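Local coordinates for protein Niban 2 (Homo sapiens, PDB 7CTP), which may suppress apoptosis and may promote melanoma cell invasion, and carries a PH domain packed beside an extensive helical region, at residues A[54-59]-A[480-485]; A[389-394]-A[442-447]; A[449-454]-A[469-474]; A[357-362]-A[401-406]. One frame throughout, in Å; residues are numbered along the deposited sequence.

Contact 1. Residues A[54-59]-A[480-485]; sequences QAQLLW and DYDSSS
The flat ring of Y481 carries the side-chain amide of Q56 on one face, with NE2 lying 3.3 Å above the ring plane over its centre; the amide stands almost upright on the ring, the two planes being 88° apart. At the ring's edge, in its plane, lies OD1 of the next residue, D482. The Q56 chain bends at chi2 (-102°) to bring its amide over the ring, and its CG comes within 3.3 Å of Y481 CD1. The carboxylate of D482 receives the loop backbone through both oxygens. Its OD1 accepts Q56 N at 2.9 Å through the syn lone pair in a nearly straight bond, while L57 N reaches OD2 at 2.8 Å on the syn side, tilted 32° from the carboxylate plane. A water also donates to D482 OD2 at 2.6 Å and accepts a weak bond from W59 NE1. With an alanine in place of D482, the N-H groups of Q56 and L57 would probably lose their acceptors, leaving this part of the loop less firmly held. The loop 54-59 thus docks on helix 464-511, where L57 also rests on V475 and Y479; it also meets helix 422-455, where L57 touches T446 and L58 touches Y445.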
loop_
_atom_site.group_PDB
_atom_site.type_symbol
_atom_site.label_atom_id
_atom_site.label_comp_id
_atom_site.label_asym_id
_atom_site.label_seq_id
_atom_site.Cartn_x
_atom_site.Cartn_y
_atom_site.Cartn_z
ATOM N N GLN A 54 13.729 -6.190 18.085
ATOM C CA GLN A 54 14.442 -6.809 16.977
ATOM C C GLN A 54 13.754 -8.108 16.581
ATOM O O GLN A 54 13.234 -8.841 17.427
ATOM C CB GLN A 54 15.900 -7.072 17.348
ATOM C CG GLN A 54 16.742 -7.599 16.190
ATOM C CD GLN A 54 18.182 -7.121 16.236
ATOM O OE1 GLN A 54 18.497 -6.010 15.802
ATOM N NE2 GLN A 54 19.067 -7.967 16.752
ATOM N N ALA A 55 13.727 -8.369 15.278
ATOM C CA ALA A 55 13.142 -9.603 14.783
ATOM C C ALA A 55 14.088 -10.773 15.033
ATOM O O ALA A 55 15.284 -10.600 15.286
ATOM C CB ALA A 55 12.828 -9.490 13.293
ATOM N N GLN A 56 13.528 -11.982 14.970
ATOM C CA GLN A 56 14.337 -13.189 15.085
ATOM C C GLN A 56 14.950 -13.567 13.747
ATOM O O GLN A 56 16.109 -13.997 13.689
ATOM C CB GLN A 56 13.492 -14.337 15.630
ATOM C CG GLN A 56 12.835 -14.028 16.949
ATOM C CD GLN A 56 13.541 -14.664 18.114
ATOM O OE1 GLN A 56 14.756 -14.844 18.091
ATOM N NE2 GLN A 56 12.780 -15.022 19.147
ATOM N N LEU A 57 14.191 -13.416 12.664
ATOM C CA LEU A 57 14.751 -13.637 11.341
ATOM C C LEU A 57 15.668 -12.481 10.968
ATOM O O LEU A 57 15.527 -11.359 11.467
ATOM C CB LEU A 57 13.640 -13.785 10.292
ATOM C CG LEU A 57 12.779 -15.050 10.352
ATOM C CD1 LEU A 57 11.591 -14.963 9.395
ATOM C CD2 LEU A 57 13.622 -16.267 10.020
ATOM N N LEU A 58 16.630 -12.771 10.105
ATOM C CA LEU A 58 17.463 -11.727 9.537
ATOM C C LEU A 58 16.740 -11.089 8.359
ATOM O O LEU A 58 15.871 -11.704 7.736
ATOM C CB LEU A 58 18.803 -12.295 9.081
ATOM C CG LEU A 58 19.580 -13.048 10.157
ATOM C CD1 LEU A 58 20.895 -13.530 9.593
ATOM C CD2 LEU A 58 19.798 -12.159 11.373
ATOM N N TRP A 59 17.096 -9.843 8.067
ATOM C CA TRP A 59 16.536 -9.100 6.947
ATOM C C TRP A 59 17.638 -8.833 5.926
ATOM O O TRP A 59 18.744 -8.422 6.292
ATOM C CB TRP A 59 15.908 -7.779 7.410
ATOM C CG TRP A 59 14.823 -7.912 8.469
ATOM C CD1 TRP A 59 14.249 -9.069 8.925
ATOM C CD2 TRP A 59 14.184 -6.842 9.187
ATOM N NE1 TRP A 59 13.299 -8.784 9.882
ATOM C CE2 TRP A 59 13.239 -7.425 10.060
ATOM C CE3 TRP A 59 14.321 -5.447 9.177
ATOM C CZ2 TRP A 59 12.436 -6.663 10.914
ATOM C CZ3 TRP A 59 13.522 -4.693 10.028
ATOM C CH2 TRP A 59 12.592 -5.304 10.883
ATOM N N ASP A 480 8.255 -18.845 13.097
ATOM C CA ASP A 480 7.018 -18.938 13.864
ATOM C C ASP A 480 6.916 -17.812 14.883
ATOM O O ASP A 480 5.826 -17.276 15.127
ATOM C CB ASP A 480 6.925 -20.297 14.557
ATOM C CG ASP A 480 6.718 -21.430 13.585
ATOM O OD1 ASP A 480 6.246 -21.164 12.456
ATOM O OD2 ASP A 480 7.036 -22.587 13.948
ATOM N N TYR A 481 8.046 -17.435 15.487
ATOM C CA TYR A 481 8.051 -16.308 16.411
ATOM C C TYR A 481 7.726 -15.007 15.689
ATOM O O TYR A 481 6.855 -14.242 16.123
ATOM C CB TYR A 481 9.407 -16.215 17.111
ATOM C CG TYR A 481 9.471 -15.192 18.233
ATOM C CD1 TYR A 481 9.673 -13.841 17.968
ATOM C CD2 TYR A 481 9.348 -15.583 19.561
ATOM C CE1 TYR A 481 9.750 -12.913 18.987
ATOM C CE2 TYR A 481 9.419 -14.658 20.588
ATOM C CZ TYR A 481 9.622 -13.326 20.294
ATOM O OH TYR A 481 9.697 -12.395 21.313
ATOM N N ASP A 482 8.411 -14.744 14.575
ATOM C CA ASP A 482 8.220 -13.483 13.862
ATOM C C ASP A 482 6.826 -13.391 13.260
ATOM O O ASP A 482 6.230 -12.310 13.224
ATOM C CB ASP A 482 9.265 -13.331 12.767
ATOM C CG ASP A 482 10.591 -12.847 13.292
ATOM O OD1 ASP A 482 10.710 -12.623 14.515
ATOM O OD2 ASP A 482 11.507 -12.696 12.465
ATOM N N SER A 483 6.299 -14.517 12.775
ATOM C CA SER A 483 4.956 -14.529 12.200
ATOM C C SER A 483 3.922 -14.070 13.222
ATOM O O SER A 483 3.012 -13.294 12.903
ATOM C CB SER A 483 4.625 -15.929 11.677
ATOM O OG SER A 483 3.226 -16.103 11.510
ATOM N N SER A 484 4.048 -14.545 14.462
ATOM C CA SER A 484 3.115 -14.141 15.508
ATOM C C SER A 484 3.297 -12.669 15.870
ATOM O O SER A 484 2.312 -11.954 16.093
ATOM C CB SER A 484 3.292 -15.030 16.738
ATOM O OG SER A 484 2.693 -14.427 17.872
ATOM N N SER A 485 4.548 -12.203 15.931
ATOM C CA SER A 485 4.810 -10.787 16.176
ATOM C C SER A 485 4.191 -9.926 15.084
ATOM O O SER A 485 3.483 -8.952 15.368
ATOM C CB SER A 485 6.314 -10.531 16.257
ATOM O OG SER A 485 6.867 -11.164 17.396
HETATM O O HOH W 1 11.022 -11.157 10.395
#

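Contact 2. Residues A[389-394]-A[442-447]; sequences EKLSRL and NAVYTF
Apolar contacts carry most of the meeting between L391, L394 and V444. CG1 of V444 lies 4.2 Å from L391 CG and 4.0 Å from L394 CD2, so a single methyl touches both leucines. The L391 chain continues past V444 to F447: its CG is anti to the backbone N (chi1 -175°), which directs the CD2 methyl to within 3.6 Å of F447 CD2, the two side chains crossing at about a right angle.

Contacts with backbone oxygens form a second group: V444 CB sits 3.7 Å from L391 O, and its CG2 methyl lies 3.9 Å from S392 O. These are packing contacts only, since no hydrogen bond joins the segments.

The polar bonds run within each segment or to residues outside, not across the contact. S392 OG donates to E389 O at 2.7 Å, and R393 NE forms a salt bridge with E389 OE2, an oxygen paired also with R67 NH1. A type I beta turn from L391 to L394, closed by L394 N on L391 O, puts both leucines on the side facing V444. With helix 342-378 touching L391, L394 and F447, and helix 464-511 also against F447, the arrangement is buried aliphatic and aromatic packing between helices, as in the core of an alpha-helical bundle.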
loop_
_atom_site.group_PDB
_atom_site.type_symbol
_atom_site.label_atom_id
_atom_site.label_comp_id
_atom_site.label_asym_id
_atom_site.label_seq_id
_atom_site.Cartn_x
_atom_site.Cartn_y
_atom_site.Cartn_z
ATOM N N GLU A 389 20.774 -19.947 -5.229
ATOM C CA GLU A 389 20.405 -18.796 -6.042
ATOM C C GLU A 389 18.919 -18.814 -6.373
ATOM O O GLU A 389 18.260 -17.766 -6.359
ATOM C CB GLU A 389 21.251 -18.768 -7.314
ATOM C CG GLU A 389 21.258 -17.429 -8.021
ATOM C CD GLU A 389 20.039 -17.230 -8.888
ATOM O OE1 GLU A 389 19.419 -18.240 -9.292
ATOM O OE2 GLU A 389 19.704 -16.056 -9.153
ATOM N N LYS A 390 18.372 -19.996 -6.664
ATOM C CA LYS A 390 16.944 -20.104 -6.940
ATOM C C LYS A 390 16.124 -19.904 -5.672
ATOM O O LYS A 390 15.085 -19.234 -5.693
ATOM C CB LYS A 390 16.631 -21.455 -7.584
ATOM C CG LYS A 390 16.752 -21.449 -9.110
ATOM C CD LYS A 390 16.866 -22.857 -9.692
ATOM C CE LYS A 390 15.511 -23.435 -10.090
ATOM N NZ LYS A 390 14.546 -23.524 -8.954
ATOM N N LEU A 391 16.581 -20.474 -4.551
ATOM C CA LEU A 391 15.854 -20.308 -3.296
ATOM C C LEU A 391 15.864 -18.853 -2.846
ATOM O O LEU A 391 14.887 -18.376 -2.253
ATOM C CB LEU A 391 16.451 -21.199 -2.208
ATOM C CG LEU A 391 15.682 -21.190 -0.881
ATOM C CD1 LEU A 391 14.398 -21.998 -1.013
ATOM C CD2 LEU A 391 16.530 -21.701 0.282
ATOM N N SER A 392 16.963 -18.138 -3.120
ATOM C CA SER A 392 17.108 -16.754 -2.673
ATOM C C SER A 392 16.009 -15.858 -3.221
ATOM O O SER A 392 15.720 -14.808 -2.631
ATOM C CB SER A 392 18.476 -16.189 -3.077
ATOM O OG SER A 392 18.546 -15.907 -4.467
ATOM N N ARG A 393 15.384 -16.253 -4.333
ATOM C CA ARG A 393 14.384 -15.442 -5.018
ATOM C C ARG A 393 12.957 -15.900 -4.756
ATOM O O ARG A 393 12.029 -15.390 -5.402
ATOM C CB ARG A 393 14.647 -15.459 -6.522
ATOM C CG ARG A 393 16.058 -15.104 -6.872
ATOM C CD ARG A 393 16.219 -14.795 -8.340
ATOM N NE ARG A 393 17.420 -13.994 -8.529
ATOM C CZ ARG A 393 17.420 -12.679 -8.704
ATOM N NH1 ARG A 393 16.271 -12.009 -8.749
ATOM N NH2 ARG A 393 18.572 -12.040 -8.848
ATOM N N LEU A 394 12.767 -16.845 -3.828
ATOM C CA LEU A 394 11.460 -17.475 -3.633
ATOM C C LEU A 394 10.369 -16.449 -3.339
ATOM O O LEU A 394 9.244 -16.566 -3.843
ATOM C CB LEU A 394 11.545 -18.499 -2.505
ATOM C CG LEU A 394 10.262 -19.207 -2.077
ATOM C CD1 LEU A 394 9.612 -19.895 -3.269
ATOM C CD2 LEU A 394 10.569 -20.205 -0.975
ATOM N N ASN A 442 12.601 -12.868 4.350
ATOM C CA ASN A 442 13.421 -12.987 5.553
ATOM C C ASN A 442 13.768 -14.446 5.832
ATOM O O ASN A 442 14.884 -14.753 6.265
ATOM C CB ASN A 442 12.707 -12.371 6.753
ATOM C CG ASN A 442 12.515 -10.862 6.613
ATOM O OD1 ASN A 442 13.061 -10.233 5.700
ATOM N ND2 ASN A 442 11.740 -10.281 7.518
ATOM N N ALA A 443 12.832 -15.360 5.577
ATOM C CA ALA A 443 13.091 -16.773 5.850
ATOM C C ALA A 443 14.189 -17.313 4.945
ATOM O O ALA A 443 15.103 -18.014 5.408
ATOM C CB ALA A 443 11.804 -17.592 5.703
ATOM N N VAL A 444 14.127 -17.004 3.648
ATOM C CA VAL A 444 15.139 -17.539 2.741
ATOM C C VAL A 444 16.473 -16.832 2.942
ATOM O O VAL A 444 17.532 -17.461 2.848
ATOM C CB VAL A 444 14.664 -17.473 1.277
ATOM C CG1 VAL A 444 13.408 -18.326 1.101
ATOM C CG2 VAL A 444 14.438 -16.043 0.846
ATOM N N TYR A 445 16.455 -15.527 3.241
ATOM C CA TYR A 445 17.713 -14.835 3.530
ATOM C C TYR A 445 18.371 -15.416 4.774
ATOM O O TYR A 445 19.582 -15.678 4.794
ATOM C CB TYR A 445 17.477 -13.335 3.712
ATOM C CG TYR A 445 18.742 -12.587 4.096
ATOM C CD1 TYR A 445 19.761 -12.388 3.171
ATOM C CD2 TYR A 445 18.921 -12.099 5.384
ATOM C CE1 TYR A 445 20.918 -11.716 3.512
ATOM C CE2 TYR A 445 20.080 -11.424 5.736
ATOM C CZ TYR A 445 21.071 -11.237 4.795
ATOM O OH TYR A 445 22.231 -10.563 5.133
ATOM N N THR A 446 17.581 -15.607 5.834
ATOM C CA THR A 446 18.101 -16.210 7.056
ATOM C C THR A 446 18.635 -17.612 6.790
ATOM O O THR A 446 19.728 -17.971 7.251
ATOM C CB THR A 446 17.010 -16.250 8.123
ATOM O OG1 THR A 446 16.547 -14.918 8.388
ATOM C CG2 THR A 446 17.553 -16.859 9.407
ATOM N N PHE A 447 17.875 -18.419 6.043
ATOM C CA PHE A 447 18.318 -19.775 5.732
ATOM C C PHE A 447 19.659 -19.763 5.012
ATOM O O PHE A 447 20.565 -20.530 5.356
ATOM C CB PHE A 447 17.281 -20.516 4.884
ATOM C CG PHE A 447 17.653 -21.954 4.612
ATOM C CD1 PHE A 447 17.487 -22.920 5.596
ATOM C CD2 PHE A 447 18.200 -22.329 3.390
ATOM C CE1 PHE A 447 17.847 -24.242 5.360
ATOM C CE2 PHE A 447 18.559 -23.646 3.148
ATOM C CZ PHE A 447 18.379 -24.601 4.129
#

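Contact 3. Residues A[449-454]-A[469-474]; sequences TLLHQE and QRVLER
Around the close pair L451 and V471, whose CA atoms are 6.2 Å apart, the two helical segments run roughly antiparallel, their axes 9.7 Å apart at closest approach with 142° between their directions. They belong to helices 422-455 and 464-511, which follow one another in the chain as a helical hairpin. V471 fills the middle of the interface. Its CG1 branch points to L450 CB at 4.0 Å, and its CG2 to E454 CB at 3.9 Å and to L451 CD1 slightly farther off; the E454 chain runs alongside V471, the two pointing opposite ways. E454 sends CG away from its backbone N (chi1 -172°) and bends at chi2, carrying the carboxylate beyond V471 to R470. There OE1 meets the edge of the guanidinium, near its plane, in a salt bridge with NH1; the modelled separation of 2.3 Å is too short to be trusted in detail. At the other end, one face of the R474 guanidinium lies on L450 CD1, off-centre toward the rim, with NH2 3.6 Å from that carbon. Its NH1 is 4.6 Å from E454 OE2, not in contact. Beside this buried valine and leucine seam, R470, if its pairing holds, and more weakly R474 from a distance, would probably favour the charged form of E454.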
loop_
_atom_site.group_PDB
_atom_site.type_symbol
_atom_site.label_atom_id
_atom_site.label_comp_id
_atom_site.label_asym_id
_atom_site.label_seq_id
_atom_site.Cartn_x
_atom_site.Cartn_y
_atom_site.Cartn_z
ATOM N N THR A 449 21.998 -17.364 4.960
ATOM C CA THR A 449 23.061 -16.861 5.824
ATOM C C THR A 449 23.477 -17.903 6.853
ATOM O O THR A 449 24.674 -18.134 7.072
ATOM C CB THR A 449 22.611 -15.573 6.506
ATOM O OG1 THR A 449 22.117 -14.665 5.515
ATOM C CG2 THR A 449 23.779 -14.922 7.233
ATOM N N LEU A 450 22.501 -18.553 7.489
ATOM C CA LEU A 450 22.821 -19.523 8.532
ATOM C C LEU A 450 23.416 -20.798 7.942
ATOM O O LEU A 450 24.289 -21.420 8.558
ATOM C CB LEU A 450 21.573 -19.836 9.357
ATOM C CG LEU A 450 21.027 -18.692 10.205
ATOM C CD1 LEU A 450 20.098 -19.223 11.278
ATOM C CD2 LEU A 450 22.164 -17.877 10.815
ATOM N N LEU A 451 22.965 -21.203 6.752
ATOM C CA LEU A 451 23.541 -22.391 6.128
ATOM C C LEU A 451 25.000 -22.159 5.762
ATOM O O LEU A 451 25.846 -23.033 5.977
ATOM C CB LEU A 451 22.736 -22.798 4.897
ATOM C CG LEU A 451 23.138 -24.106 4.200
ATOM C CD1 LEU A 451 23.051 -25.291 5.154
ATOM C CD2 LEU A 451 22.279 -24.354 2.963
ATOM N N HIS A 452 25.316 -20.983 5.216
ATOM C CA HIS A 452 26.706 -20.680 4.889
ATOM C C HIS A 452 27.577 -20.727 6.140
ATOM O O HIS A 452 28.685 -21.273 6.112
ATOM C CB HIS A 452 26.789 -19.315 4.201
ATOM C CG HIS A 452 28.161 -18.944 3.724
ATOM N ND1 HIS A 452 28.956 -18.024 4.378
ATOM C CD2 HIS A 452 28.874 -19.358 2.649
ATOM C CE1 HIS A 452 30.099 -17.891 3.729
ATOM N NE2 HIS A 452 30.075 -18.691 2.676
ATOM N N GLN A 453 27.075 -20.182 7.253
ATOM C CA GLN A 453 27.778 -20.284 8.532
ATOM C C GLN A 453 28.012 -21.738 8.908
ATOM O O GLN A 453 29.133 -22.137 9.249
ATOM C CB GLN A 453 26.972 -19.599 9.634
ATOM C CG GLN A 453 26.797 -18.104 9.508
ATOM C CD GLN A 453 25.945 -17.545 10.628
ATOM O OE1 GLN A 453 25.500 -18.288 11.505
ATOM N NE2 GLN A 453 25.715 -16.235 10.611
ATOM N N GLU A 454 26.948 -22.543 8.872
ATOM C CA GLU A 454 27.044 -23.944 9.265
ATOM C C GLU A 454 28.036 -24.696 8.394
ATOM O O GLU A 454 28.767 -25.568 8.880
ATOM C CB GLU A 454 25.665 -24.596 9.184
ATOM C CG GLU A 454 25.594 -25.994 9.756
ATOM C CD GLU A 454 25.465 -25.999 11.261
ATOM O OE1 GLU A 454 25.256 -27.094 11.823
ATOM O OE2 GLU A 454 25.563 -24.914 11.879
ATOM N N GLN A 469 18.787 -29.804 7.330
ATOM C CA GLN A 469 17.551 -29.975 8.086
ATOM C C GLN A 469 17.633 -29.321 9.461
ATOM O O GLN A 469 16.608 -28.884 9.992
ATOM C CB GLN A 469 17.186 -31.459 8.202
ATOM C CG GLN A 469 16.492 -32.018 6.953
ATOM C CD GLN A 469 16.221 -33.516 7.022
ATOM O OE1 GLN A 469 15.868 -34.139 6.017
ATOM N NE2 GLN A 469 16.372 -34.099 8.210
ATOM N N ARG A 470 18.831 -29.216 10.043
ATOM C CA ARG A 470 18.951 -28.539 11.333
ATOM C C ARG A 470 18.877 -27.029 11.178
ATOM O O ARG A 470 18.277 -26.347 12.015
ATOM C CB ARG A 470 20.255 -28.919 12.039
ATOM C CG ARG A 470 20.094 -29.994 13.102
ATOM C CD ARG A 470 21.440 -30.600 13.470
ATOM N NE ARG A 470 22.439 -29.594 13.832
ATOM C CZ ARG A 470 23.532 -29.324 13.123
ATOM N NH1 ARG A 470 24.385 -28.397 13.543
ATOM N NH2 ARG A 470 23.767 -29.959 11.985
ATOM N N VAL A 471 19.506 -26.493 10.131
ATOM C CA VAL A 471 19.368 -25.071 9.835
ATOM C C VAL A 471 17.914 -24.739 9.519
ATOM O O VAL A 471 17.386 -23.705 9.953
ATOM C CB VAL A 471 20.309 -24.680 8.682
ATOM C CG1 VAL A 471 19.978 -23.279 8.166
ATOM C CG2 VAL A 471 21.762 -24.763 9.131
ATOM N N LEU A 472 17.245 -25.618 8.767
ATOM C CA LEU A 472 15.838 -25.412 8.439
ATOM C C LEU A 472 14.987 -25.376 9.700
ATOM O O LEU A 472 14.134 -24.497 9.864
ATOM C CB LEU A 472 15.358 -26.506 7.479
ATOM C CG LEU A 472 13.858 -26.611 7.207
ATOM C CD1 LEU A 472 13.348 -25.354 6.495
ATOM C CD2 LEU A 472 13.525 -27.844 6.394
ATOM N N GLU A 473 15.225 -26.312 10.622
ATOM C CA GLU A 473 14.446 -26.337 11.856
ATOM C C GLU A 473 14.686 -25.077 12.687
ATOM O O GLU A 473 13.765 -24.577 13.344
ATOM C CB GLU A 473 14.776 -27.598 12.656
ATOM C CG GLU A 473 13.661 -28.090 13.576
ATOM C CD GLU A 473 12.360 -28.403 12.843
ATOM O OE1 GLU A 473 12.403 -28.995 11.741
ATOM O OE2 GLU A 473 11.285 -28.051 13.383
ATOM N N ARG A 474 15.912 -24.541 12.657
ATOM C CA ARG A 474 16.195 -23.294 13.364
ATOM C C ARG A 474 15.465 -22.117 12.731
ATOM O O ARG A 474 14.968 -21.232 13.441
ATOM C CB ARG A 474 17.695 -23.010 13.380
ATOM C CG ARG A 474 18.462 -23.708 14.482
ATOM C CD ARG A 474 19.956 -23.466 14.336
ATOM N NE ARG A 474 20.334 -22.084 14.628
ATOM C CZ ARG A 474 21.380 -21.468 14.084
ATOM N NH1 ARG A 474 22.153 -22.110 13.216
ATOM N NH2 ARG A 474 21.654 -20.208 14.404
#

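Contact 4. Residues A[357-362]-A[401-406]; sequences FTEVRD and MQSCYE
Helix-helix packing within the alpha-helical region brings E359 and V360 of the long helix 342-378 against S403 and C404 of the short helix 402-405. The backbones come close, with the CA atoms of E359 and C404 5.2 Å apart, and the interface combines one polar bond with a small apolar patch. On the apolar side, the CG2 branch of V360 touches C404 SG at 3.7 Å, and SG lies equally near the backbone N of V360. M401 joins more loosely, its CE methyl 4.5 Å from V360 CG2; V360 and M401 also both rest on M440 of helix 422-455. The methylene chain of E359 packs alongside, its CG 3.6 Å from C404 CA. This chain leaves with CG opposite the backbone N (chi1 -178°) and turns at chi2 (72°), which swings the carboxylate past C404 to S403. Were this glutamate an alanine, the S403 hydroxyl would probably lose its acceptor here, and a gap would be likely to open beside C404 where CG of the glutamate now lies. Beyond the contact, the short helix faces helix 176-194, the final helix of the PH domain, where Y405 makes a cation-pi interaction with R191. S403 OG donates to E359 OE1 at 2.7 Å, on the anti side and 16° out of the carboxylate plane.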
loop_
_atom_site.group_PDB
_atom_site.type_symbol
_atom_site.label_atom_id
_atom_site.label_comp_id
_atom_site.label_asym_id
_atom_site.label_seq_id
_atom_site.Cartn_x
_atom_site.Cartn_y
_atom_site.Cartn_z
ATOM N N PHE A 357 0.024 -16.866 6.265
ATOM C CA PHE A 357 1.347 -16.991 6.873
ATOM C C PHE A 357 1.740 -18.456 7.024
ATOM O O PHE A 357 2.908 -18.816 6.840
ATOM C CB PHE A 357 1.376 -16.279 8.224
ATOM C CG PHE A 357 1.638 -14.791 8.133
ATOM C CD1 PHE A 357 0.665 -13.927 7.654
ATOM C CD2 PHE A 357 2.853 -14.261 8.535
ATOM C CE1 PHE A 357 0.899 -12.569 7.568
ATOM C CE2 PHE A 357 3.095 -12.894 8.453
ATOM C CZ PHE A 357 2.115 -12.051 7.972
ATOM N N THR A 358 0.771 -19.317 7.344
ATOM C CA THR A 358 1.046 -20.750 7.387
ATOM C C THR A 358 1.402 -21.296 6.006
ATOM O O THR A 358 2.306 -22.132 5.876
ATOM C CB THR A 358 -0.149 -21.490 7.981
ATOM O OG1 THR A 358 -0.305 -21.095 9.349
ATOM C CG2 THR A 358 0.064 -23.001 7.913
ATOM N N GLU A 359 0.723 -20.817 4.958
ATOM C CA GLU A 359 1.057 -21.251 3.604
ATOM C C GLU A 359 2.467 -20.815 3.210
ATOM O O GLU A 359 3.192 -21.574 2.559
ATOM C CB GLU A 359 0.018 -20.729 2.610
ATOM C CG GLU A 359 0.246 -21.165 1.154
ATOM C CD GLU A 359 -0.048 -22.648 0.898
ATOM O OE1 GLU A 359 0.259 -23.117 -0.217
ATOM O OE2 GLU A 359 -0.585 -23.332 1.792
ATOM N N VAL A 360 2.881 -19.603 3.604
ATOM C CA VAL A 360 4.264 -19.186 3.377
ATOM C C VAL A 360 5.228 -20.183 4.015
ATOM O O VAL A 360 6.216 -20.604 3.404
ATOM C CB VAL A 360 4.494 -17.768 3.925
ATOM C CG1 VAL A 360 5.999 -17.456 3.958
ATOM C CG2 VAL A 360 3.734 -16.757 3.071
ATOM N N ARG A 361 4.941 -20.575 5.255
ATOM C CA ARG A 361 5.762 -21.554 5.959
ATOM C C ARG A 361 5.822 -22.868 5.190
ATOM O O ARG A 361 6.897 -23.452 5.008
ATOM C CB ARG A 361 5.197 -21.768 7.364
ATOM C CG ARG A 361 6.109 -22.511 8.354
ATOM C CD ARG A 361 5.285 -23.004 9.538
ATOM N NE ARG A 361 6.092 -23.333 10.712
ATOM C CZ ARG A 361 6.631 -24.527 10.939
ATOM N NH1 ARG A 361 6.461 -25.505 10.061
ATOM N NH2 ARG A 361 7.339 -24.741 12.042
ATOM N N ASP A 362 4.669 -23.335 4.707
ATOM C CA ASP A 362 4.627 -24.609 4.000
ATOM C C ASP A 362 5.384 -24.536 2.681
ATOM O O ASP A 362 6.082 -25.484 2.306
ATOM C CB ASP A 362 3.174 -25.028 3.773
ATOM C CG ASP A 362 2.439 -25.312 5.069
ATOM O OD1 ASP A 362 3.100 -25.360 6.135
ATOM O OD2 ASP A 362 1.201 -25.489 5.030
ATOM N N MET A 401 4.561 -18.090 -4.939
ATOM C CA MET A 401 3.936 -17.291 -3.893
ATOM C C MET A 401 2.423 -17.185 -4.036
ATOM O O MET A 401 1.763 -16.750 -3.090
ATOM C CB MET A 401 4.536 -15.884 -3.875
ATOM C CG MET A 401 5.981 -15.838 -3.351
ATOM S SD MET A 401 6.099 -16.272 -1.613
ATOM C CE MET A 401 5.040 -15.039 -0.858
ATOM N N GLN A 402 1.861 -17.576 -5.181
ATOM C CA GLN A 402 0.454 -17.278 -5.445
ATOM C C GLN A 402 -0.473 -17.994 -4.476
ATOM O O GLN A 402 -1.505 -17.441 -4.077
ATOM C CB GLN A 402 0.093 -17.627 -6.885
ATOM C CG GLN A 402 0.791 -16.761 -7.916
ATOM C CD GLN A 402 0.739 -15.274 -7.577
ATOM O OE1 GLN A 402 -0.235 -14.781 -7.002
ATOM N NE2 GLN A 402 1.796 -14.553 -7.936
ATOM N N SER A 403 -0.133 -19.225 -4.085
ATOM C CA SER A 403 -0.993 -19.956 -3.155
ATOM C C SER A 403 -1.033 -19.287 -1.785
ATOM O O SER A 403 -2.022 -19.428 -1.057
ATOM C CB SER A 403 -0.534 -21.411 -3.034
ATOM O OG SER A 403 0.707 -21.507 -2.350
ATOM N N CYS A 404 0.024 -18.550 -1.419
ATOM C CA CYS A 404 -0.003 -17.778 -0.178
ATOM C C CYS A 404 -0.913 -16.564 -0.314
ATOM O O CYS A 404 -1.773 -16.318 0.540
ATOM C CB CYS A 404 1.410 -17.330 0.211
ATOM S SG CYS A 404 2.688 -18.605 0.091
ATOM N N TYR A 405 -0.712 -15.783 -1.378
ATOM C CA TYR A 405 -1.492 -14.568 -1.583
ATOM C C TYR A 405 -2.978 -14.894 -1.701
ATOM O O TYR A 405 -3.831 -14.154 -1.189
ATOM C CB TYR A 405 -0.987 -13.843 -2.833
ATOM C CG TYR A 405 0.450 -13.322 -2.765
ATOM C CD1 TYR A 405 0.991 -12.849 -1.578
ATOM C CD2 TYR A 405 1.255 -13.292 -3.906
ATOM C CE1 TYR A 405 2.313 -12.359 -1.516
ATOM C CE2 TYR A 405 2.571 -12.801 -3.860
ATOM C CZ TYR A 405 3.084 -12.340 -2.657
ATOM O OH TYR A 405 4.371 -11.857 -2.592
ATOM N N GLU A 406 -3.297 -16.027 -2.340
ATOM C CA GLU A 406 -4.686 -16.433 -2.558
ATOM C C GLU A 406 -5.457 -16.598 -1.253
ATOM O O GLU A 406 -6.688 -16.472 -1.244
ATOM C CB GLU A 406 -4.729 -17.742 -3.356
ATOM C CG GLU A 406 -6.134 -18.160 -3.840
ATOM C CD GLU A 406 -6.889 -19.037 -2.841
ATOM O OE1 GLU A 406 -6.273 -19.539 -1.873
ATOM O OE2 GLU A 406 -8.111 -19.224 -3.036
#

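The four contacts lie on the same side of the chain's centre. Contacts 2 and 3 are nearest, their centres about 12 Å apart, and share helix 422-455; F447 CD1 of contact 2 packs 3.6 Å from V471 CG1 of contact 3. Contacts 1 and 3 share helix 464-511. Contact 1 is joined to contact 4 by a salt bridge from R361 NE to D480 OD1 (2.8 Å), and to contact 2 by a probable hydrogen bond from L58 N to T446 OG1 (2.8 Å). L394 O lies 3.4 Å from M401 CG, linking contacts 2 and 4. Contacts 3 and 4, with centres about 22 Å apart, do not touch. The 54-59 to 480-485 pairing encloses the other three in sequence.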